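Local coordinates for porin (Rhodobacter capsulatus, PDB 2POR), which forms trimeric beta-barrel channels in the bacterial outer membrane, through which small hydrophilic solutes up to about 0.6 kDa diffuse passively, at residues Val12-Gly16 with Asp17-Phe21; Ser44-Ala47 with His48-Val51; Asp237-Gly241 with Ala242-Gly246; Ala282-Leu286 with Pro287-Met291. All coordinates share one frame; numbering follows the deposited sequence. Where two conformers were deposited one is given.

Contact 1 (Val12-Gly16 with Asp17-Phe21); sequences VMYNG and DDWNF. With CA (calcium ion), chain D; C8E ((hydroxyethyloxy)tri(ethyloxy)octane), chain F.
Tyr-14 and Trp-19, a non-hydrogen-bonded pair of this beta hairpin, meet at about a right angle. Tyr-14 CB sits almost exactly over the six-membered ring of Trp-19, 3.5 Å from its centroid, a CH-pi contact. With CG anti to the backbone N (chi1 -178°), the Tyr-14 ring is carried past the indole toward the turn; its plane is inclined at 48° to the five-membered ring, and CD1 lies 3.5 Å from Trp-19 CE2. On the opposite indole face lies the detergent carbon C13, so the tryptophan is sandwiched between tyrosine and C8E. Val-12 CB adds an apolar contact with Trp-19 CE3.

The polar contacts concentrate at the turn. Asn-15 OD1 accepts two backbone N-H groups: Asp-17 N at 2.9 Å, in the carbonyl plane, and Asp-18 N at 2.8 Å, nearly straight (175°) but tilted from that plane. This double grip fixes the amide over the loop. Backbone bonds join Met-13 to Asn-20 in both directions and Asn-15 N to Asp-18 O. Water 1 donates to Met-13 O and Asp-18 O and accepts from Asn-20 ND2.

Metal coordination uses the oxygen of the Asn-20 amide: OD1 binds calcium at 2.2 Å, beside water 2. Asn-116, Asp-136, Lys-138 and Gly-140 of the second subunit share this ion, and the Asn-20 side chain has a further polar partner in Thr-142 of that subunit, tying the hairpin into the trimer.

Strands 2-14 and 19-34 run antiparallel from this turn as neighbours in the barrel, and strand 292-300 hydrogen-bonds to the other side of strand 2-14, closing the cylinder.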
loop_
_atom_site.group_PDB
_atom_site.type_symbol
_atom_site.label_atom_id
_atom_site.label_comp_id
_atom_site.label_asym_id
_atom_site.label_seq_id
_atom_site.Cartn_x
_atom_site.Cartn_y
_atom_site.Cartn_z
ATOM N N VAL A 12 8.445 -16.946 -17.796
ATOM C CA VAL A 12 9.916 -16.767 -17.874
ATOM C C VAL A 12 10.251 -15.671 -18.848
ATOM O O VAL A 12 9.555 -15.499 -19.853
ATOM C CB VAL A 12 10.655 -18.059 -18.322
ATOM C CG1 VAL A 12 10.587 -19.009 -17.140
ATOM C CG2 VAL A 12 10.052 -18.707 -19.560
ATOM N N MET A 13 11.244 -14.832 -18.537
ATOM C CA MET A 13 11.550 -13.689 -19.371
ATOM C C MET A 13 13.068 -13.758 -19.633
ATOM O O MET A 13 13.833 -14.082 -18.719
ATOM C CB MET A 13 11.157 -12.405 -18.610
ATOM C CG MET A 13 11.542 -11.102 -19.339
ATOM S SD MET A 13 13.291 -10.621 -19.163
ATOM C CE MET A 13 13.263 -10.393 -17.410
ATOM N N TYR A 14 13.520 -13.440 -20.826
ATOM C CA TYR A 14 14.916 -13.532 -21.241
ATOM C C TYR A 14 15.381 -12.108 -21.391
ATOM O O TYR A 14 14.829 -11.401 -22.241
ATOM C CB TYR A 14 14.991 -14.212 -22.564
ATOM C CG TYR A 14 16.407 -14.397 -23.046
ATOM C CD1 TYR A 14 17.175 -15.369 -22.427
ATOM C CD2 TYR A 14 16.870 -13.643 -24.110
ATOM C CE1 TYR A 14 18.447 -15.615 -22.888
ATOM C CE2 TYR A 14 18.147 -13.884 -24.577
ATOM C CZ TYR A 14 18.914 -14.869 -23.961
ATOM O OH TYR A 14 20.196 -15.120 -24.430
ATOM N N ASN A 15 16.409 -11.667 -20.649
ATOM C CA ASN A 15 16.821 -10.254 -20.662
ATOM C C ASN A 15 17.864 -9.884 -21.722
ATOM O O ASN A 15 18.377 -8.761 -21.793
ATOM C CB ASN A 15 17.365 -9.845 -19.265
ATOM C CG ASN A 15 18.589 -10.645 -18.827
ATOM O OD1 ASN A 15 19.239 -11.300 -19.645
ATOM N ND2 ASN A 15 18.909 -10.774 -17.551
ATOM N N GLY A 16 18.172 -10.809 -22.611
ATOM C CA GLY A 16 19.193 -10.555 -23.603
ATOM C C GLY A 16 20.300 -11.556 -23.382
ATOM O O GLY A 16 20.955 -11.960 -24.340
ATOM N N ASP A 17 20.487 -12.032 -22.141
ATOM C CA ASP A 17 21.554 -12.986 -21.785
ATOM C C ASP A 17 21.095 -14.181 -20.946
ATOM O O ASP A 17 21.525 -15.330 -21.127
ATOM C CB ASP A 17 22.695 -12.217 -21.018
ATOM C CG ASP A 17 23.322 -10.994 -21.750
ATOM O OD1 ASP A 17 23.980 -11.170 -22.792
ATOM O OD2 ASP A 17 23.125 -9.860 -21.284
ATOM N N ASP A 18 20.159 -13.943 -20.022
ATOM C CA ASP A 18 19.673 -14.998 -19.156
ATOM C C ASP A 18 18.153 -14.948 -19.015
ATOM O O ASP A 18 17.534 -13.898 -19.229
ATOM C CB ASP A 18 20.224 -14.868 -17.756
ATOM C CG ASP A 18 21.698 -15.171 -17.796
ATOM O OD1 ASP A 18 22.061 -16.337 -17.886
ATOM O OD2 ASP A 18 22.464 -14.218 -17.773
ATOM N N TRP A 19 17.621 -16.112 -18.658
ATOM C CA TRP A 19 16.215 -16.308 -18.334
ATOM C C TRP A 19 16.016 -16.025 -16.845
ATOM O O TRP A 19 16.906 -16.320 -16.040
ATOM C CB TRP A 19 15.779 -17.758 -18.626
ATOM C CG TRP A 19 15.639 -18.010 -20.114
ATOM C CD1 TRP A 19 16.647 -18.596 -20.829
ATOM C CD2 TRP A 19 14.565 -17.661 -20.895
ATOM N NE1 TRP A 19 16.211 -18.612 -22.069
ATOM C CE2 TRP A 19 14.987 -18.066 -22.150
ATOM C CE3 TRP A 19 13.324 -17.071 -20.724
ATOM C CZ2 TRP A 19 14.182 -17.888 -23.251
ATOM C CZ3 TRP A 19 12.516 -16.890 -21.830
ATOM C CH2 TRP A 19 12.945 -17.298 -23.076
ATOM N N ASN A 20 14.889 -15.431 -16.448
ATOM C CA ASN A 20 14.526 -15.253 -15.060
ATOM C C ASN A 20 13.039 -15.542 -14.915
ATOM O O ASN A 20 12.292 -15.298 -15.873
ATOM C CB ASN A 20 14.724 -13.826 -14.589
ATOM C CG ASN A 20 16.122 -13.564 -14.029
ATOM O OD1 ASN A 20 16.397 -13.833 -12.850
ATOM N ND2 ASN A 20 16.912 -12.947 -14.887
ATOM N N PHE A 21 12.610 -15.992 -13.746
ATOM C CA PHE A 21 11.177 -16.076 -13.421
ATOM C C PHE A 21 10.656 -14.640 -13.309
ATOM O O PHE A 21 11.371 -13.763 -12.800
ATOM C CB PHE A 21 10.945 -16.787 -12.071
ATOM C CG PHE A 21 11.375 -18.250 -11.921
ATOM C CD1 PHE A 21 11.498 -19.089 -13.018
ATOM C CD2 PHE A 21 11.637 -18.709 -10.644
ATOM C CE1 PHE A 21 11.892 -20.385 -12.801
ATOM C CE2 PHE A 21 12.029 -20.016 -10.448
ATOM C CZ PHE A 21 12.155 -20.843 -11.530
HETATM CA CA CA D . 15.703 -13.903 -10.780
HETATM C C1 C8E F . 6.815 -15.377 -31.220
HETATM C C2 C8E F . 6.204 -15.726 -29.847
HETATM C C3 C8E F . 6.976 -16.738 -28.985
HETATM C C4 C8E F . 8.236 -16.240 -28.266
HETATM C C5 C8E F . 8.721 -17.393 -27.397
HETATM C C6 C8E F . 10.089 -17.167 -26.782
HETATM C C7 C8E F . 10.756 -18.505 -26.415
HETATM C C8 C8E F . 10.415 -19.065 -25.026
HETATM O O9 C8E F . 10.575 -20.481 -24.752
HETATM C C10 C8E F . 11.767 -20.925 -24.059
HETATM C C11 C8E F . 11.801 -21.307 -22.566
HETATM O O12 C8E F . 12.947 -22.067 -22.138
HETATM C C13 C8E F . 13.941 -21.349 -21.378
HETATM C C14 C8E F . 14.522 -21.878 -20.044
HETATM O O15 C8E F . 13.820 -21.820 -18.782
HETATM C C16 C8E F . 14.564 -21.118 -17.771
HETATM C C17 C8E F . 14.172 -21.258 -16.309
HETATM O O18 C8E F . 14.920 -20.563 -15.314
HETATM C C19 C8E F . 15.400 -21.489 -14.339
HETATM C C20 C8E F . 16.877 -21.870 -14.362
HETATM O O21 C8E F . 17.227 -22.910 -13.449
HETATM O O HOH W 1 15.851 -12.258 -17.614
HETATM O O HOH W 2 13.532 -13.098 -11.170
#

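Contact 2 (Ser44-Ala47 with His48-Val51)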
loop_
_atom_site.group_PDB
_atom_site.type_symbol
_atom_site.label_atom_id
_atom_site.label_comp_id
_atom_site.label_asym_id
_atom_site.label_seq_id
_atom_site.Cartn_x
_atom_site.Cartn_y
_atom_site.Cartn_z
ATOM N N SER A 44 -10.365 5.771 -9.731
ATOM C CA SER A 44 -9.818 4.434 -9.648
ATOM C C SER A 44 -8.300 4.518 -9.430
ATOM O O SER A 44 -7.694 5.530 -9.799
ATOM C CB SER A 44 -10.074 3.643 -10.924
ATOM O OG SER A 44 -9.646 4.318 -12.070
ATOM N N PHE A 45 -7.750 3.472 -8.855
ATOM C CA PHE A 45 -6.316 3.321 -8.682
ATOM C C PHE A 45 -6.068 1.877 -8.313
ATOM O O PHE A 45 -7.016 1.183 -7.908
ATOM C CB PHE A 45 -5.813 4.271 -7.575
ATOM C CG PHE A 45 -6.329 4.083 -6.166
ATOM C CD1 PHE A 45 -5.703 3.213 -5.288
ATOM C CD2 PHE A 45 -7.446 4.801 -5.739
ATOM C CE1 PHE A 45 -6.202 3.060 -3.987
ATOM C CE2 PHE A 45 -7.931 4.640 -4.445
ATOM C CZ PHE A 45 -7.318 3.768 -3.561
ATOM N N LYS A 46 -4.829 1.379 -8.447
ATOM C CA LYS A 46 -4.513 0.010 -8.118
ATOM C C LYS A 46 -3.959 -0.062 -6.735
ATOM O O LYS A 46 -3.486 0.946 -6.196
ATOM C CB LYS A 46 -3.514 -0.581 -9.085
ATOM C CG LYS A 46 -4.082 -0.480 -10.483
ATOM C CD LYS A 46 -3.335 -1.299 -11.493
ATOM C CE LYS A 46 -3.946 -1.090 -12.866
ATOM N NZ LYS A 46 -3.695 0.257 -13.339
ATOM N N ALA A 47 -3.957 -1.232 -6.132
ATOM C CA ALA A 47 -3.625 -1.351 -4.741
ATOM C C ALA A 47 -2.154 -0.918 -4.516
ATOM O O ALA A 47 -1.833 -0.293 -3.496
ATOM C CB ALA A 47 -3.759 -2.794 -4.295
ATOM N N HIS A 48 -1.236 -1.239 -5.423
ATOM C CA HIS A 48 0.183 -0.868 -5.237
ATOM C C HIS A 48 0.396 0.629 -5.391
ATOM O O HIS A 48 1.473 1.110 -5.060
ATOM C CB HIS A 48 1.068 -1.645 -6.241
ATOM C CG HIS A 48 0.909 -1.261 -7.692
ATOM N ND1 HIS A 48 -0.039 -1.598 -8.559
ATOM C CD2 HIS A 48 1.769 -0.432 -8.365
ATOM C CE1 HIS A 48 0.200 -1.022 -9.708
ATOM N NE2 HIS A 48 1.303 -0.315 -9.584
ATOM N N GLU A 49 -0.623 1.385 -5.830
ATOM C CA GLU A 49 -0.565 2.803 -6.054
ATOM C C GLU A 49 -1.297 3.506 -4.959
ATOM O O GLU A 49 -1.502 4.723 -5.097
ATOM C CB GLU A 49 -1.274 3.288 -7.284
ATOM C CG GLU A 49 -0.907 2.552 -8.529
ATOM C CD GLU A 49 -1.707 3.014 -9.742
ATOM O OE1 GLU A 49 -2.937 3.110 -9.714
ATOM O OE2 GLU A 49 -1.072 3.276 -10.755
ATOM N N SER A 50 -1.714 2.847 -3.879
ATOM C CA SER A 50 -2.558 3.537 -2.924
ATOM C C SER A 50 -1.911 4.739 -2.239
ATOM O O SER A 50 -2.613 5.729 -1.992
ATOM C CB SER A 50 -2.996 2.586 -1.833
ATOM O OG SER A 50 -3.557 1.374 -2.304
ATOM N N VAL A 51 -0.580 4.722 -1.917
ATOM C CA VAL A 51 0.065 5.909 -1.329
ATOM C C VAL A 51 0.041 7.105 -2.269
ATOM O O VAL A 51 -0.308 8.222 -1.851
ATOM C CB VAL A 51 1.510 5.512 -0.949
ATOM C CG1 VAL A 51 2.247 6.742 -0.462
ATOM C CG2 VAL A 51 1.496 4.492 0.164
HETATM O O HOH W 3 -4.334 3.073 -12.039
#
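A strand-to-helix junction, where barrel strand 40-46 runs through a 3-10 turn into the short helix 50-53, brings Lys-46 against Glu-49 and Ala-47 against Ser-50. Glu-49 folds back on the strand end: its OE1 accepts Lys-46 N at 2.9 Å with an N-H...O angle of 169°, approached on the anti side and from somewhat out of the carboxylate plane. Its chi1 of -51° sets CG beside its own backbone N, and an extended chi2 then delivers the carboxylate to the strand. In return Glu-49 N donates to Lys-46 O at 2.9 Å from above the carbonyl plane.

Glu-49 occupies the N-cap position of helix 50-53, so the residue just ahead of the helix also pins the last strand residue. Water 3 donates to Glu-49 OE1 and accepts from Lys-46 NZ, bridging opposite charges whose atoms NZ and OE1 stand 4.7 Å apart. Shortened to an alanine, this position is likely to leave Lys-46 N without its acceptor and water 3 without the carboxylate that ties it to the lysine.

One residue on, Ala-47 O accepts Ser-50 N at 3.2 Å; in the conformer given, one of two, the Ser-50 hydroxyl OG also donates to it at 2.7 Å, from the same face of the carbonyl. Lys-46 and His-48 run side by side, with Lys-46 CB 3.7 Å from His-48 ND1. Around the junction, Phe-45 meets the ring of Phe-29 on strand 19-34, while Ser-50 packs on Ala-47 of the third subunit.

Contact 3 (Asp237-Gly241 with Ala242-Gly246)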
loop_
_atom_site.group_PDB
_atom_site.type_symbol
_atom_site.label_atom_id
_atom_site.label_comp_id
_atom_site.label_asym_id
_atom_site.label_seq_id
_atom_site.Cartn_x
_atom_site.Cartn_y
_atom_site.Cartn_z
ATOM N N ASP A 237 -2.138 -6.491 -36.002
ATOM C CA ASP A 237 -2.407 -7.728 -35.280
ATOM C C ASP A 237 -3.671 -8.342 -35.867
ATOM O O ASP A 237 -4.543 -7.594 -36.347
ATOM C CB ASP A 237 -2.631 -7.498 -33.801
ATOM C CG ASP A 237 -3.744 -6.570 -33.398
ATOM O OD1 ASP A 237 -3.547 -5.361 -33.359
ATOM O OD2 ASP A 237 -4.813 -7.075 -33.088
ATOM N N SER A 238 -3.785 -9.653 -35.840
ATOM C CA SER A 238 -4.953 -10.305 -36.379
ATOM C C SER A 238 -5.285 -11.497 -35.534
ATOM O O SER A 238 -4.396 -12.203 -35.033
ATOM C CB SER A 238 -4.702 -10.775 -37.796
ATOM O OG SER A 238 -5.958 -11.048 -38.420
ATOM N N THR A 239 -6.587 -11.714 -35.407
ATOM C CA THR A 239 -7.081 -12.839 -34.634
ATOM C C THR A 239 -7.747 -13.918 -35.478
ATOM O O THR A 239 -8.650 -13.632 -36.264
ATOM C CB THR A 239 -8.062 -12.307 -33.606
ATOM O OG1 THR A 239 -7.402 -11.309 -32.839
ATOM C CG2 THR A 239 -8.527 -13.395 -32.666
ATOM N N PHE A 240 -7.318 -15.155 -35.315
ATOM C CA PHE A 240 -7.904 -16.335 -35.949
ATOM C C PHE A 240 -8.244 -17.360 -34.854
ATOM O O PHE A 240 -7.400 -18.126 -34.344
ATOM C CB PHE A 240 -6.950 -17.036 -36.943
ATOM C CG PHE A 240 -5.544 -16.467 -37.081
ATOM C CD1 PHE A 240 -5.342 -15.313 -37.830
ATOM C CD2 PHE A 240 -4.487 -17.117 -36.469
ATOM C CE1 PHE A 240 -4.072 -14.803 -37.973
ATOM C CE2 PHE A 240 -3.219 -16.599 -36.619
ATOM C CZ PHE A 240 -3.018 -15.449 -37.366
ATOM N N GLY A 241 -9.507 -17.347 -34.439
ATOM C CA GLY A 241 -9.956 -18.253 -33.412
ATOM C C GLY A 241 -9.533 -17.754 -32.030
ATOM O O GLY A 241 -9.870 -16.643 -31.597
ATOM N N ALA A 242 -8.800 -18.621 -31.337
ATOM C CA ALA A 242 -8.260 -18.296 -30.027
ATOM C C ALA A 242 -6.884 -17.607 -30.139
ATOM O O ALA A 242 -6.388 -17.137 -29.116
ATOM C CB ALA A 242 -8.129 -19.595 -29.238
ATOM N N THR A 243 -6.261 -17.521 -31.324
ATOM C CA THR A 243 -4.919 -17.011 -31.549
ATOM C C THR A 243 -4.861 -15.617 -32.084
ATOM O O THR A 243 -5.437 -15.346 -33.137
ATOM C CB THR A 243 -4.156 -17.896 -32.539
ATOM O OG1 THR A 243 -4.279 -19.227 -32.056
ATOM C CG2 THR A 243 -2.674 -17.580 -32.634
ATOM N N THR A 244 -4.179 -14.727 -31.378
ATOM C CA THR A 244 -3.878 -13.423 -31.942
ATOM C C THR A 244 -2.370 -13.428 -32.195
ATOM O O THR A 244 -1.594 -14.020 -31.421
ATOM C CB THR A 244 -4.237 -12.366 -30.971
ATOM O OG1 THR A 244 -5.642 -12.540 -30.754
ATOM C CG2 THR A 244 -3.845 -10.968 -31.448
ATOM N N VAL A 245 -1.985 -12.849 -33.329
ATOM C CA VAL A 245 -0.596 -12.714 -33.768
ATOM C C VAL A 245 -0.471 -11.251 -34.155
ATOM O O VAL A 245 -1.424 -10.661 -34.685
ATOM C CB VAL A 245 -0.306 -13.620 -34.980
ATOM C CG1 VAL A 245 1.082 -13.377 -35.551
ATOM C CG2 VAL A 245 -0.300 -15.062 -34.506
ATOM N N GLY A 246 0.657 -10.624 -33.803
ATOM C CA GLY A 246 0.844 -9.225 -34.127
ATOM C C GLY A 246 2.271 -8.727 -33.918
ATOM O O GLY A 246 3.099 -9.430 -33.316
#
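Thr-239 and Thr-244 form a non-hydrogen-bonded pair in the ladder of a tight hairpin, and their side chains cross obliquely on one face of it; Thr-239 OG1 and Thr-244 OG1 lie 3.0 Å apart. In both threonines OG1 lies beside the backbone N and anti to the carbonyl carbon, which turns the two oxygens toward each other across the strands. Losing the hydroxyl and methyl to an alanine at Thr-239 is likely to leave the Thr-244 hydroxyl without this neighbour and open a small gap beside it.

The other face carries Ser-238, Phe-240, Thr-243 and Val-245. The phenylalanine side chain is nearly eclipsed (chi1 3°), and this unusual torsion leans the ring back across the neighbouring strand: CE2 comes to 3.9 Å from Val-245 CG2 and CD2 to 4.0 Å from Thr-243 CB. Thr-243 O lies under one face of the ring, while the valine methyl approaches obliquely.

Phe-240 to Thr-243 form a type II' beta turn, with Gly-241 at positive phi (79°). Phe-240 N donates to Thr-243 O at 2.9 Å, whereas the return bond from Thr-243 N to Phe-240 O is longer, 3.3 Å, and enters from above the carbonyl plane. Ser-238 and Val-245 exchange a further pair of bonds. Asp-237 and Ser-238 turn their polar ends to Asn-196 and Thr-195 on the adjacent strand 195-207.

Chemically, the Thr-239/Thr-244 face is polar, whereas on the other an apolar contact of Phe-240 with Val-245 sits beside Ser-238 and Thr-243, and the backbone ladder between them holds strands 226-240 and 243-254 together.

Contact 4 (Ala282-Leu286 with Pro287-Met291); sequences ADNDL and PNSDM. With C8E ((hydroxyethyloxy)tri(ethyloxy)octane), chain E.
Ser-289 reaches back to Asn-284 with its hydroxyl: OG donates to OD1 at 2.8 Å, tilted 21° from the carbonyl plane of the amide. The serine hydroxyl is set beside its own backbone N, and from there it is directed at Asn-284 OD1. Asn-284 takes the position between its backbone N and carbonyl carbon (chi1 58°), which curls the amide over the loop. There OD1 also accepts Leu-286 N at 2.9 Å, from above its plane; this second bond makes an Asx turn, and the two donors together fix the rotation of the amide, whose ND2 is held by Arg-97 O.

Asp-283 has CG anti to the backbone N (chi1 -153°), extending its carboxylate across the loop at about a right angle to Met-291. OD1 approaches Ser-289 CB at 3.6 Å, and CG stands 3.8 Å from Met-291 CA. Met-291 leads its chain away, extended through chi1 and chi2 and bent only at chi3, but its CG still touches Ala-282 O at 3.4 Å.

Leu-286 CB presses on Pro-287 CD at 3.4 Å, tight for two carbons, at the point where the chain reverses. Beyond it, Leu-286 CD1 touches detergent carbon C17 at 3.5 Å, so this side of the loop faces bound amphiphile.

The loop connects barrel strand 275-284 to strand 292-300. Asp-283 and Asp-285 are bound through their backbones to strand 258-272, Ala-282 pairs with Val-292, and Asp-290 O accepts from Arg-97.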
loop_
_atom_site.group_PDB
_atom_site.type_symbol
_atom_site.label_atom_id
_atom_site.label_comp_id
_atom_site.label_asym_id
_atom_site.label_seq_id
_atom_site.Cartn_x
_atom_site.Cartn_y
_atom_site.Cartn_z
ATOM N N ALA A 282 11.354 -9.019 -28.813
ATOM C CA ALA A 282 11.468 -7.596 -29.107
ATOM C C ALA A 282 12.960 -7.224 -29.199
ATOM O O ALA A 282 13.836 -7.842 -28.565
ATOM C CB ALA A 282 10.846 -6.731 -28.012
ATOM N N ASP A 283 13.257 -6.209 -30.006
ATOM C CA ASP A 283 14.621 -5.741 -30.189
ATOM C C ASP A 283 14.704 -4.374 -30.816
ATOM O O ASP A 283 13.694 -3.723 -31.125
ATOM C CB ASP A 283 15.355 -6.727 -31.061
ATOM C CG ASP A 283 16.858 -6.767 -30.834
ATOM O OD1 ASP A 283 17.437 -6.039 -30.001
ATOM O OD2 ASP A 283 17.428 -7.593 -31.529
ATOM N N ASN A 284 15.924 -3.879 -30.950
ATOM C CA ASN A 284 16.105 -2.674 -31.722
ATOM C C ASN A 284 17.429 -2.902 -32.428
ATOM O O ASN A 284 18.141 -3.872 -32.176
ATOM C CB ASN A 284 16.177 -1.413 -30.844
ATOM C CG ASN A 284 17.279 -1.420 -29.818
ATOM O OD1 ASN A 284 18.429 -1.769 -30.081
ATOM N ND2 ASN A 284 16.974 -1.069 -28.590
ATOM N N ASP A 285 17.744 -2.007 -33.330
ATOM C CA ASP A 285 18.988 -2.097 -34.085
ATOM C C ASP A 285 20.211 -1.393 -33.474
ATOM O O ASP A 285 21.196 -1.124 -34.166
ATOM C CB ASP A 285 18.733 -1.543 -35.497
ATOM C CG ASP A 285 18.418 -0.056 -35.618
ATOM O OD1 ASP A 285 18.283 0.660 -34.610
ATOM O OD2 ASP A 285 18.295 0.388 -36.762
ATOM N N LEU A 286 20.210 -0.971 -32.221
ATOM C CA LEU A 286 21.399 -0.338 -31.693
ATOM C C LEU A 286 22.476 -1.421 -31.590
ATOM O O LEU A 286 22.166 -2.628 -31.610
ATOM C CB LEU A 286 21.102 0.260 -30.340
ATOM C CG LEU A 286 20.223 1.455 -30.472
ATOM C CD1 LEU A 286 19.932 1.883 -29.080
ATOM C CD2 LEU A 286 20.853 2.565 -31.298
ATOM N N PRO A 287 23.769 -1.007 -31.555
ATOM C CA PRO A 287 24.933 -1.898 -31.513
ATOM C C PRO A 287 24.985 -3.030 -30.477
ATOM O O PRO A 287 25.212 -4.196 -30.821
ATOM C CB PRO A 287 26.095 -0.912 -31.393
ATOM C CG PRO A 287 25.483 0.375 -30.865
ATOM C CD PRO A 287 24.228 0.386 -31.708
ATOM N N ASN A 288 24.827 -2.693 -29.186
ATOM C CA ASN A 288 24.870 -3.694 -28.102
ATOM C C ASN A 288 23.703 -4.703 -28.088
ATOM O O ASN A 288 23.943 -5.913 -27.988
ATOM C CB ASN A 288 24.962 -2.930 -26.713
ATOM C CG ASN A 288 24.152 -3.423 -25.481
ATOM O OD1 ASN A 288 24.328 -4.521 -24.932
ATOM N ND2 ASN A 288 23.229 -2.611 -24.962
ATOM N N SER A 289 22.474 -4.165 -28.205
ATOM C CA SER A 289 21.211 -4.855 -28.058
ATOM C C SER A 289 21.065 -6.294 -28.500
ATOM O O SER A 289 21.148 -6.644 -29.687
ATOM C CB SER A 289 20.155 -4.008 -28.748
ATOM O OG SER A 289 20.159 -2.735 -28.097
ATOM N N ASP A 290 20.875 -7.133 -27.471
ATOM C CA ASP A 290 20.511 -8.532 -27.710
ATOM C C ASP A 290 18.978 -8.511 -27.567
ATOM O O ASP A 290 18.424 -7.688 -26.834
ATOM C CB ASP A 290 21.000 -9.522 -26.663
ATOM C CG ASP A 290 22.270 -9.156 -25.916
ATOM O OD1 ASP A 290 22.189 -8.449 -24.891
ATOM O OD2 ASP A 290 23.317 -9.621 -26.375
ATOM N N MET A 291 18.306 -9.426 -28.255
ATOM C CA MET A 291 16.860 -9.564 -28.254
ATOM C C MET A 291 16.351 -10.043 -26.899
ATOM O O MET A 291 16.947 -10.988 -26.329
ATOM C CB MET A 291 16.515 -10.567 -29.302
ATOM C CG MET A 291 15.051 -10.802 -29.589
ATOM S SD MET A 291 14.966 -12.268 -30.643
ATOM C CE MET A 291 15.409 -13.519 -29.466
HETATM C C1 C8E E . 9.381 12.705 -28.091
HETATM C C2 C8E E . 9.823 12.165 -26.754
HETATM C C3 C8E E . 10.299 10.778 -27.020
HETATM C C4 C8E E . 10.641 10.262 -25.653
HETATM C C5 C8E E . 10.460 8.753 -25.541
HETATM C C6 C8E E . 11.241 7.933 -26.563
HETATM C C7 C8E E . 11.326 6.439 -26.196
HETATM C C8 C8E E . 12.111 5.816 -27.319
HETATM O O9 C8E E . 12.687 4.532 -27.204
HETATM C C10 C8E E . 14.064 4.538 -27.569
HETATM C C11 C8E E . 14.570 3.151 -27.778
HETATM O O12 C8E E . 15.937 2.857 -27.535
HETATM C C13 C8E E . 16.174 2.383 -26.203
HETATM C C14 C8E E . 17.193 3.157 -25.356
HETATM O O15 C8E E . 18.518 3.373 -25.886
HETATM C C16 C8E E . 19.595 2.860 -25.069
HETATM C C17 C8E E . 20.400 1.647 -25.602
HETATM O O18 C8E E . 21.744 1.265 -25.194
HETATM C C19 C8E E . 22.786 1.991 -25.909
HETATM C C20 C8E E . 23.798 1.188 -26.757
HETATM O O21 C8E E . 23.176 -0.008 -27.248
#

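In the fold
All four contacts are local reversals or junctions on the same 16-stranded barrel, but their settings differ. Contacts 1 and 2 are partly buried and both touch the second subunit; strand 19-34 leaves the hairpin of contact 1 and lies beside strand 40-46 of contact 2. Contacts 3 and 4 lie at the surface, without another protein chain against them. Calcium and aromatic packing mark contact 1, a strand-to-helix junction contact 2, a regular hairpin ladder contact 3, and a side-chain-held loop contact 4. Contacts 1 and 4 touch directly, Tyr-14 packing on Met-291 and Gly-16 on Asp-290, whereas contact 3 stays about 9 Å from contact 4 between nearest atoms.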